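Local coordinates for hypothetical protein Atu0636 (Agrobacterium tumefaciens, PDB 2OZV), which is of unproven function but is predicted to be an O-methyltransferase, which would transfer a methyl group from S-adenosylmethionine to an oxygen of its substrate, at residues V32-L43 with L111-M121; D98-R106 with D151-I159. One frame throughout, in Å; residues are numbered along the deposited sequence.

Contact 1: V32-L43 with L111-M121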
loop_
_atom_site.group_PDB
_atom_site.type_symbol
_atom_site.label_atom_id
_atom_site.label_comp_id
_atom_site.label_asym_id
_atom_site.label_seq_id
_atom_site.Cartn_x
_atom_site.Cartn_y
_atom_site.Cartn_z
ATOM N N VAL B 32 -13.207 -8.459 12.783
ATOM C CA VAL B 32 -13.189 -8.991 14.147
ATOM C C VAL B 32 -13.458 -10.493 14.078
ATOM O O VAL B 32 -14.601 -10.925 14.012
ATOM C CB VAL B 32 -14.232 -8.287 15.050
ATOM C CG1 VAL B 32 -14.155 -8.796 16.490
ATOM C CG2 VAL B 32 -14.016 -6.757 15.001
ATOM N N ALA B 33 -12.375 -11.266 14.065
ATOM C CA ALA B 33 -12.453 -12.726 13.970
ATOM C C ALA B 33 -12.080 -13.314 15.322
ATOM O O ALA B 33 -10.953 -13.728 15.526
ATOM C CB ALA B 33 -11.499 -13.248 12.865
ATOM N N ASP B 34 -13.033 -13.371 16.238
ATOM C CA ASP B 34 -12.749 -13.651 17.632
ATOM C C ASP B 34 -13.992 -14.334 18.173
ATOM O O ASP B 34 -15.096 -13.782 18.073
ATOM C CB ASP B 34 -12.509 -12.316 18.363
ATOM C CG ASP B 34 -11.953 -12.480 19.787
ATOM O OD1 ASP B 34 -12.146 -13.538 20.438
ATOM O OD2 ASP B 34 -11.305 -11.521 20.260
ATOM N N ASP B 35 -13.823 -15.529 18.737
ATOM C CA ASP B 35 -14.986 -16.244 19.262
ATOM C C ASP B 35 -15.096 -16.222 20.793
ATOM O O ASP B 35 -15.929 -16.926 21.369
ATOM C CB ASP B 35 -15.069 -17.666 18.684
ATOM C CG ASP B 35 -15.277 -17.678 17.162
ATOM O OD1 ASP B 35 -15.989 -16.795 16.611
ATOM O OD2 ASP B 35 -14.722 -18.587 16.518
ATOM N N ARG B 36 -14.284 -15.392 21.449
ATOM C CA ARG B 36 -14.376 -15.219 22.912
ATOM C C ARG B 36 -15.408 -14.187 23.287
ATOM O O ARG B 36 -15.852 -13.388 22.446
ATOM C CB ARG B 36 -13.063 -14.708 23.518
ATOM C CG ARG B 36 -11.773 -15.434 23.162
ATOM C CD ARG B 36 -10.565 -14.555 23.586
ATOM N NE ARG B 36 -10.428 -13.339 22.767
ATOM C CZ ARG B 36 -9.553 -12.355 22.993
ATOM N NH1 ARG B 36 -8.722 -12.404 24.034
ATOM N NH2 ARG B 36 -9.510 -11.311 22.172
ATOM N N ALA B 37 -15.774 -14.171 24.566
ATOM C CA ALA B 37 -16.370 -12.993 25.127
ATOM C C ALA B 37 -15.256 -11.979 24.952
ATOM O O ALA B 37 -14.078 -12.251 25.268
ATOM C CB ALA B 37 -16.736 -13.175 26.595
ATOM N N CYS B 38 -15.597 -10.863 24.341
ATOM C CA CYS B 38 -14.586 -9.849 24.074
ATOM C C CYS B 38 -15.278 -8.526 24.104
ATOM O O CYS B 38 -16.515 -8.452 23.986
ATOM C CB CYS B 38 -13.871 -10.068 22.736
ATOM S SG CYS B 38 -14.966 -10.093 21.315
ATOM N N ARG B 39 -14.479 -7.484 24.291
ATOM C CA ARG B 39 -14.973 -6.137 24.409
ATOM C C ARG B 39 -14.454 -5.371 23.212
ATOM O O ARG B 39 -13.247 -5.396 22.931
ATOM C CB ARG B 39 -14.501 -5.507 25.716
ATOM C CG ARG B 39 -15.093 -6.220 26.995
ATOM C CD ARG B 39 -14.720 -5.505 28.255
ATOM N NE ARG B 39 -13.272 -5.476 28.511
ATOM C CZ ARG B 39 -12.637 -6.237 29.404
ATOM N NH1 ARG B 39 -13.304 -7.129 30.142
ATOM N NH2 ARG B 39 -11.330 -6.103 29.579
ATOM N N ILE B 40 -15.369 -4.715 22.508
ATOM C CA ILE B 40 -15.024 -4.032 21.257
ATOM C C ILE B 40 -15.433 -2.574 21.337
ATOM O O ILE B 40 -16.569 -2.277 21.702
ATOM C CB ILE B 40 -15.744 -4.702 20.070
ATOM C CG1 ILE B 40 -15.291 -6.168 19.930
ATOM C CG2 ILE B 40 -15.451 -3.889 18.757
ATOM C CD1 ILE B 40 -16.340 -7.031 19.392
ATOM N N ALA B 41 -14.520 -1.662 20.998
ATOM C CA ALA B 41 -14.850 -0.237 20.888
ATOM C C ALA B 41 -14.960 0.146 19.419
ATOM O O ALA B 41 -14.076 -0.207 18.626
ATOM C CB ALA B 41 -13.783 0.635 21.574
ATOM N N ASP B 42 -16.036 0.860 19.076
ATOM C CA ASP B 42 -16.230 1.418 17.733
ATOM C C ASP B 42 -16.057 2.918 17.895
ATOM O O ASP B 42 -16.893 3.580 18.531
ATOM C CB ASP B 42 -17.637 1.025 17.225
ATOM C CG ASP B 42 -17.954 1.506 15.801
ATOM O OD1 ASP B 42 -17.208 2.330 15.251
ATOM O OD2 ASP B 42 -19.031 1.079 15.297
ATOM N N LEU B 43 -14.949 3.454 17.375
ATOM C CA LEU B 43 -14.599 4.867 17.583
ATOM C C LEU B 43 -15.371 5.746 16.630
ATOM O O LEU B 43 -15.370 6.975 16.722
ATOM C CB LEU B 43 -13.097 5.121 17.472
ATOM C CG LEU B 43 -12.183 4.460 18.500
ATOM C CD1 LEU B 43 -10.786 5.059 18.381
ATOM C CD2 LEU B 43 -12.710 4.590 19.934
ATOM N N LEU B 111 -13.444 6.544 28.159
ATOM C CA LEU B 111 -12.531 5.749 27.320
ATOM C C LEU B 111 -11.439 5.163 28.220
ATOM O O LEU B 111 -10.395 5.779 28.403
ATOM C CB LEU B 111 -11.924 6.637 26.218
ATOM C CG LEU B 111 -12.850 6.965 25.030
ATOM C CD1 LEU B 111 -12.525 8.316 24.417
ATOM C CD2 LEU B 111 -12.794 5.844 23.964
ATOM N N PRO B 112 -11.694 3.987 28.812
ATOM C CA PRO B 112 -10.794 3.452 29.848
ATOM C C PRO B 112 -9.465 2.933 29.302
ATOM O O PRO B 112 -9.402 2.471 28.162
ATOM C CB PRO B 112 -11.609 2.310 30.470
ATOM C CG PRO B 112 -12.573 1.897 29.414
ATOM C CD PRO B 112 -12.845 3.102 28.553
ATOM N N ASP B 113 -8.410 3.025 30.113
ATOM C CA ASP B 113 -7.103 2.510 29.728
ATOM C C ASP B 113 -7.129 0.987 29.600
ATOM O O ASP B 113 -7.690 0.297 30.476
ATOM C CB ASP B 113 -6.063 2.853 30.801
ATOM C CG ASP B 113 -5.723 4.337 30.853
ATOM O OD1 ASP B 113 -5.778 5.039 29.817
ATOM O OD2 ASP B 113 -5.375 4.791 31.957
ATOM N N GLU B 114 -6.537 0.481 28.511
ATOM C CA GLU B 114 -6.192 -0.939 28.383
ATOM C C GLU B 114 -7.354 -1.865 28.749
ATOM O O GLU B 114 -7.228 -2.756 29.600
ATOM C CB GLU B 114 -4.937 -1.261 29.212
ATOM C CG GLU B 114 -3.702 -0.614 28.609
ATOM C CD GLU B 114 -2.451 -0.859 29.423
ATOM O OE1 GLU B 114 -2.320 -0.284 30.511
ATOM O OE2 GLU B 114 -1.601 -1.629 28.970
ATOM N N HIS B 115 -8.468 -1.658 28.059
ATOM C CA HIS B 115 -9.727 -2.297 28.392
ATOM C C HIS B 115 -10.286 -3.152 27.252
ATOM O O HIS B 115 -10.936 -4.164 27.505
ATOM C CB HIS B 115 -10.733 -1.212 28.775
ATOM C CG HIS B 115 -12.102 -1.715 29.106
ATOM N ND1 HIS B 115 -12.394 -2.359 30.294
ATOM C CD2 HIS B 115 -13.268 -1.621 28.427
ATOM C CE1 HIS B 115 -13.687 -2.644 30.322
ATOM N NE2 HIS B 115 -14.240 -2.203 29.202
ATOM N N PHE B 116 -10.045 -2.737 26.000
ATOM C CA PHE B 116 -10.716 -3.354 24.853
ATOM C C PHE B 116 -9.849 -4.374 24.142
ATOM O O PHE B 116 -8.642 -4.165 23.980
ATOM C CB PHE B 116 -11.144 -2.265 23.857
ATOM C CG PHE B 116 -12.265 -1.376 24.379
ATOM C CD1 PHE B 116 -13.605 -1.829 24.384
ATOM C CD2 PHE B 116 -11.974 -0.088 24.867
ATOM C CE1 PHE B 116 -14.646 -1.018 24.857
ATOM C CE2 PHE B 116 -13.002 0.740 25.351
ATOM C CZ PHE B 116 -14.345 0.273 25.357
ATOM N N HIS B 117 -10.469 -5.476 23.716
ATOM C CA HIS B 117 -9.782 -6.503 22.923
ATOM C C HIS B 117 -9.662 -6.099 21.452
ATOM O O HIS B 117 -8.782 -6.588 20.743
ATOM C CB HIS B 117 -10.549 -7.817 23.026
ATOM C CG HIS B 117 -10.666 -8.325 24.443
ATOM N ND1 HIS B 117 -11.831 -8.195 25.181
ATOM C CD2 HIS B 117 -9.762 -8.923 25.256
ATOM C CE1 HIS B 117 -11.639 -8.723 26.385
ATOM N NE2 HIS B 117 -10.393 -9.166 26.456
ATOM N N HIS B 118 -10.601 -5.259 21.005
ATOM C CA HIS B 118 -10.643 -4.778 19.622
ATOM C C HIS B 118 -11.042 -3.337 19.641
ATOM O O HIS B 118 -11.954 -2.929 20.387
ATOM C CB HIS B 118 -11.705 -5.547 18.806
ATOM C CG HIS B 118 -11.393 -6.993 18.654
ATOM N ND1 HIS B 118 -10.670 -7.488 17.588
ATOM C CD2 HIS B 118 -11.722 -8.066 19.421
ATOM C CE1 HIS B 118 -10.527 -8.796 17.725
ATOM N NE2 HIS B 118 -11.154 -9.171 18.830
ATOM N N VAL B 119 -10.401 -2.546 18.788
ATOM C CA VAL B 119 -10.904 -1.218 18.475
ATOM C C VAL B 119 -11.072 -1.135 16.962
ATOM O O VAL B 119 -10.149 -1.476 16.226
ATOM C CB VAL B 119 -9.955 -0.094 18.950
ATOM C CG1 VAL B 119 -10.522 1.263 18.607
ATOM C CG2 VAL B 119 -9.748 -0.214 20.500
ATOM N N ILE B 120 -12.261 -0.740 16.545
ATOM C CA ILE B 120 -12.566 -0.577 15.132
ATOM C C ILE B 120 -12.871 0.858 14.757
ATOM O O ILE B 120 -13.455 1.631 15.543
ATOM C CB ILE B 120 -13.692 -1.561 14.671
ATOM C CG1 ILE B 120 -15.090 -1.115 15.125
ATOM C CG2 ILE B 120 -13.398 -3.003 15.188
ATOM C CD1 ILE B 120 -16.220 -2.108 14.696
HETATM N N MSE B 121 -12.519 1.247 13.524
HETATM C CA MSE B 121 -12.723 2.642 13.149
HETATM C C MSE B 121 -12.841 2.812 11.639
HETATM O O MSE B 121 -12.214 2.083 10.859
HETATM C CB MSE B 121 -11.562 3.526 13.675
HETATM C CG MSE B 121 -10.209 3.113 13.092
HETATM SE SE MSE B 121 -8.774 4.302 13.818
HETATM C CE MSE B 121 -8.817 3.867 15.677
HETATM O O HOH W 1 -7.772 -9.161 20.916
#
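His118 meets the 32-43 segment with both edge and face. Its NE2 donates to the anti lone pair of Asp34 OD2 at 2.8 Å, OD2 lying only 6° out of the ring plane although the carboxylate itself is turned well away from it, while Val32 CG1 sits over the ring, 3.7 Å from its centroid. Arg36 grips the same carboxylate side-on with NE and NH2, fixing the acceptor of the histidine. His117 turns its ring edge to the backbone: ND1 accepts from Arg39 N at 2.9 Å. A bend at chi3 (-63°) turns the Arg39 guanidinium back over His115, where NE and NH2 both donate to His115 O and the group lies flat on the ring, planes 19° apart; His117 CE1 covers its other face. This cluster adjoins two neighbouring parallel strands of the Rossmann-like methyltransferase sheet, 38-42 and 118-121, with Ile120 N bound to Ala41 O at 2.8 Å and Leu43 N to Ile120 O at 3.0 Å. On one side of the pair, Ala41 CB sits over the Phe116 ring, a CH-pi contact 3.5 Å from its centroid, and Leu43 CG packs on Val119 CG1. On the other, Ile120 CG2 touches Val32 CG2 at 3.8 Å, and helix 49-57 packs there through Val54 and Ala50.

Contact 2: D98-R106 with D151-I159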
loop_
_atom_site.group_PDB
_atom_site.type_symbol
_atom_site.label_atom_id
_atom_site.label_comp_id
_atom_site.label_asym_id
_atom_site.label_seq_id
_atom_site.Cartn_x
_atom_site.Cartn_y
_atom_site.Cartn_z
ATOM N N ASP B 98 -15.355 12.439 23.118
ATOM C CA ASP B 98 -14.442 12.932 22.109
ATOM C C ASP B 98 -13.242 11.977 22.095
ATOM O O ASP B 98 -12.474 11.944 23.057
ATOM C CB ASP B 98 -13.999 14.338 22.497
ATOM C CG ASP B 98 -12.975 14.922 21.543
ATOM O OD1 ASP B 98 -12.489 14.221 20.621
ATOM O OD2 ASP B 98 -12.667 16.118 21.720
ATOM N N VAL B 99 -13.096 11.215 21.009
ATOM C CA VAL B 99 -12.070 10.156 20.929
ATOM C C VAL B 99 -10.654 10.675 20.683
ATOM O O VAL B 99 -9.694 9.886 20.579
ATOM C CB VAL B 99 -12.428 9.046 19.908
ATOM C CG1 VAL B 99 -13.750 8.359 20.300
ATOM C CG2 VAL B 99 -12.454 9.610 18.473
ATOM N N THR B 100 -10.524 11.999 20.581
ATOM C CA THR B 100 -9.217 12.636 20.453
ATOM C C THR B 100 -8.687 13.117 21.811
ATOM O O THR B 100 -7.550 13.595 21.901
ATOM C CB THR B 100 -9.218 13.826 19.448
ATOM O OG1 THR B 100 -9.944 14.939 19.996
ATOM C CG2 THR B 100 -9.813 13.415 18.110
ATOM N N LEU B 101 -9.501 12.990 22.856
ATOM C CA LEU B 101 -9.082 13.357 24.221
ATOM C C LEU B 101 -7.858 12.546 24.634
ATOM O O LEU B 101 -7.628 11.439 24.120
ATOM C CB LEU B 101 -10.210 13.163 25.237
ATOM C CG LEU B 101 -11.336 14.208 25.221
ATOM C CD1 LEU B 101 -12.402 13.813 26.205
ATOM C CD2 LEU B 101 -10.819 15.625 25.503
ATOM N N ARG B 102 -7.064 13.121 25.531
ATOM C CA ARG B 102 -5.834 12.489 25.993
ATOM C C ARG B 102 -5.870 12.245 27.484
ATOM O O ARG B 102 -6.699 12.815 28.196
ATOM C CB ARG B 102 -4.627 13.362 25.681
ATOM C CG ARG B 102 -4.495 13.742 24.247
ATOM C CD ARG B 102 -3.093 14.221 23.995
ATOM N NE ARG B 102 -2.996 14.923 22.726
ATOM C CZ ARG B 102 -1.916 14.911 21.956
ATOM N NH1 ARG B 102 -1.910 15.586 20.810
ATOM N NH2 ARG B 102 -0.843 14.216 22.329
ATOM N N ALA B 103 -4.961 11.385 27.942
ATOM C CA ALA B 103 -4.680 11.199 29.363
ATOM C C ALA B 103 -5.935 11.068 30.227
ATOM O O ALA B 103 -6.837 10.287 29.914
ATOM C CB ALA B 103 -3.775 12.326 29.869
ATOM N N LYS B 104 -5.999 11.849 31.303
ATOM C CA LYS B 104 -7.074 11.725 32.280
ATOM C C LYS B 104 -8.438 12.212 31.767
ATOM O O LYS B 104 -9.484 11.681 32.159
ATOM C CB LYS B 104 -6.687 12.450 33.576
ATOM C CG LYS B 104 -7.738 12.407 34.676
ATOM C CD LYS B 104 -8.075 10.977 35.096
ATOM C CE LYS B 104 -9.478 10.899 35.669
ATOM N NZ LYS B 104 -9.657 11.824 36.837
ATOM N N ALA B 105 -8.411 13.238 30.916
ATOM C CA ALA B 105 -9.603 13.727 30.223
ATOM C C ALA B 105 -10.249 12.572 29.448
ATOM O O ALA B 105 -11.470 12.393 29.485
ATOM C CB ALA B 105 -9.232 14.860 29.265
ATOM N N ARG B 106 -9.408 11.790 28.778
ATOM C CA ARG B 106 -9.865 10.640 27.989
ATOM C C ARG B 106 -10.588 9.624 28.869
ATOM O O ARG B 106 -11.714 9.217 28.562
ATOM C CB ARG B 106 -8.696 10.001 27.234
ATOM C CG ARG B 106 -9.092 8.763 26.395
ATOM C CD ARG B 106 -7.908 8.171 25.625
ATOM N NE ARG B 106 -6.749 7.946 26.492
ATOM C CZ ARG B 106 -5.491 8.327 26.227
ATOM N NH1 ARG B 106 -5.159 8.938 25.085
ATOM N NH2 ARG B 106 -4.540 8.071 27.119
ATOM N N ASP B 151 -4.568 11.068 16.022
ATOM C CA ASP B 151 -5.394 11.173 17.246
ATOM C C ASP B 151 -6.160 9.888 17.549
ATOM O O ASP B 151 -6.100 9.370 18.669
ATOM C CB ASP B 151 -6.395 12.317 17.140
ATOM C CG ASP B 151 -5.751 13.691 17.282
ATOM O OD1 ASP B 151 -4.607 13.798 17.793
ATOM O OD2 ASP B 151 -6.405 14.678 16.885
ATOM N N TRP B 152 -6.876 9.372 16.551
ATOM C CA TRP B 152 -7.716 8.199 16.762
ATOM C C TRP B 152 -6.906 6.940 17.078
ATOM O O TRP B 152 -7.294 6.174 17.955
ATOM C CB TRP B 152 -8.597 7.950 15.547
ATOM C CG TRP B 152 -9.726 8.890 15.381
ATOM C CD1 TRP B 152 -9.740 10.230 15.616
ATOM C CD2 TRP B 152 -11.020 8.550 14.891
ATOM N NE1 TRP B 152 -10.986 10.754 15.313
ATOM C CE2 TRP B 152 -11.785 9.731 14.863
ATOM C CE3 TRP B 152 -11.612 7.345 14.498
ATOM C CZ2 TRP B 152 -13.115 9.751 14.436
ATOM C CZ3 TRP B 152 -12.927 7.364 14.062
ATOM C CH2 TRP B 152 -13.661 8.561 14.030
ATOM N N ILE B 153 -5.783 6.740 16.377
ATOM C CA ILE B 153 -4.930 5.579 16.651
ATOM C C ILE B 153 -4.168 5.723 17.987
ATOM O O ILE B 153 -3.979 4.729 18.692
ATOM C CB ILE B 153 -4.022 5.235 15.430
ATOM C CG1 ILE B 153 -4.935 4.713 14.300
ATOM C CG2 ILE B 153 -3.009 4.132 15.778
ATOM C CD1 ILE B 153 -4.308 4.648 12.889
ATOM N N ARG B 154 -3.781 6.941 18.368
ATOM C CA ARG B 154 -3.273 7.170 19.719
ATOM C C ARG B 154 -4.302 6.706 20.766
ATOM O O ARG B 154 -3.963 5.973 21.683
ATOM C CB ARG B 154 -2.937 8.650 19.941
ATOM C CG ARG B 154 -2.262 8.962 21.271
ATOM C CD ARG B 154 -2.078 10.480 21.434
ATOM N NE ARG B 154 -3.390 11.118 21.472
ATOM C CZ ARG B 154 -3.814 12.068 20.640
ATOM N NH1 ARG B 154 -3.008 12.553 19.702
ATOM N NH2 ARG B 154 -5.057 12.547 20.763
ATOM N N THR B 155 -5.557 7.127 20.610
ATOM C CA THR B 155 -6.627 6.681 21.524
ATOM C C THR B 155 -6.817 5.158 21.453
ATOM O O THR B 155 -6.926 4.502 22.489
ATOM C CB THR B 155 -7.925 7.449 21.248
ATOM O OG1 THR B 155 -7.713 8.830 21.588
ATOM C CG2 THR B 155 -9.126 6.850 22.066
ATOM N N ALA B 156 -6.842 4.595 20.241
ATOM C CA ALA B 156 -7.051 3.141 20.080
ATOM C C ALA B 156 -6.004 2.374 20.880
ATOM O O ALA B 156 -6.333 1.398 21.559
ATOM C CB ALA B 156 -7.021 2.703 18.574
ATOM N N SER B 157 -4.753 2.807 20.789
ATOM C CA SER B 157 -3.678 2.187 21.548
ATOM C C SER B 157 -3.915 2.329 23.054
ATOM O O SER B 157 -3.781 1.351 23.786
ATOM C CB SER B 157 -2.320 2.776 21.142
ATOM O OG SER B 157 -1.275 2.178 21.897
ATOM N N ALA B 158 -4.288 3.522 23.521
ATOM C CA ALA B 158 -4.448 3.745 24.970
ATOM C C ALA B 158 -5.529 2.858 25.603
ATOM O O ALA B 158 -5.388 2.416 26.750
ATOM C CB ALA B 158 -4.747 5.187 25.247
ATOM N N ILE B 159 -6.602 2.612 24.850
ATOM C CA ILE B 159 -7.778 1.915 25.390
ATOM C C ILE B 159 -7.753 0.414 25.138
ATOM O O ILE B 159 -8.691 -0.316 25.539
ATOM C CB ILE B 159 -9.114 2.522 24.860
ATOM C CG1 ILE B 159 -9.317 2.195 23.362
ATOM C CG2 ILE B 159 -9.156 4.056 25.111
ATOM C CD1 ILE B 159 -10.656 2.743 22.793
HETATM O O HOH W 2 -5.782 10.244 22.742
#
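A type I beta turn from Asp98 to Leu101 comes up against helix 148-159, bringing the CA atoms of Thr100 and Asp151 to 5.2 Å, before the chain continues into helix 103-108. Asp98 OD1 shapes the turn, accepting from Thr100 N (an Asx turn) and from Thr100 OG1, both on the same face of its carboxylate. Within the turn, Val99 lays CG2 over the five-membered ring of Trp152, 3.7 Å from the centroid and 15° off the normal. Thr155 OG1 donates to Val99 O at 2.5 Å, a length shorter than usual for a hydrogen bond and therefore doubtful. Thr100 CG2 rests against Asp151 CB at 3.7 Å. In the Rossmann-like methyltransferase fold this joins the loop after strand 92-96 to the helix that follows strand 116-121 and packs on the sheet through Ala156 and Ile159. Farther along, the guanidinium groups of Arg102 and Arg154 stack face to face, their centres 3.7 Å apart and planes at 11°. Asp151 OD1, in a salt bridge with Arg154 NH1 at 2.8 Å, would partly offset the two like charges. Arg106 extends to CD and then bends at chi3 (51°), laying its guanidinium over Ala158 CB, which lies 3.4 Å from CZ. A single water knits the polar atoms together: it donates to Leu101 O and Thr155 OG1 and accepts from Arg106 NH1 and Arg154 NE, lying in the plane of both guanidinium groups at their edges.

How the contacts relate
From the N terminus, 32-43 supplies the first strand of the sheet; the chain then builds strands 61-67 and 92-96 with their helices before 98-106 begins contact 2. Contact 1 closes its loop of 67 intervening residues when 111-121 returns beside 38-42. Contact 2 closes later, when 151-159 arrives after a partly unmodelled connection. The segments alternate, and the two loops cross rather than nest. With centres about 14 Å apart, the contacts meet: Phe116 N lies 2.8 Å from Ile159 O and Glu114 N 2.9 Å from Ala158 O, both probable hydrogen bonds, joining strand 116-121 and the loop before it to the last residues of 151-159, while Trp152 CH2 packs on Leu43 O.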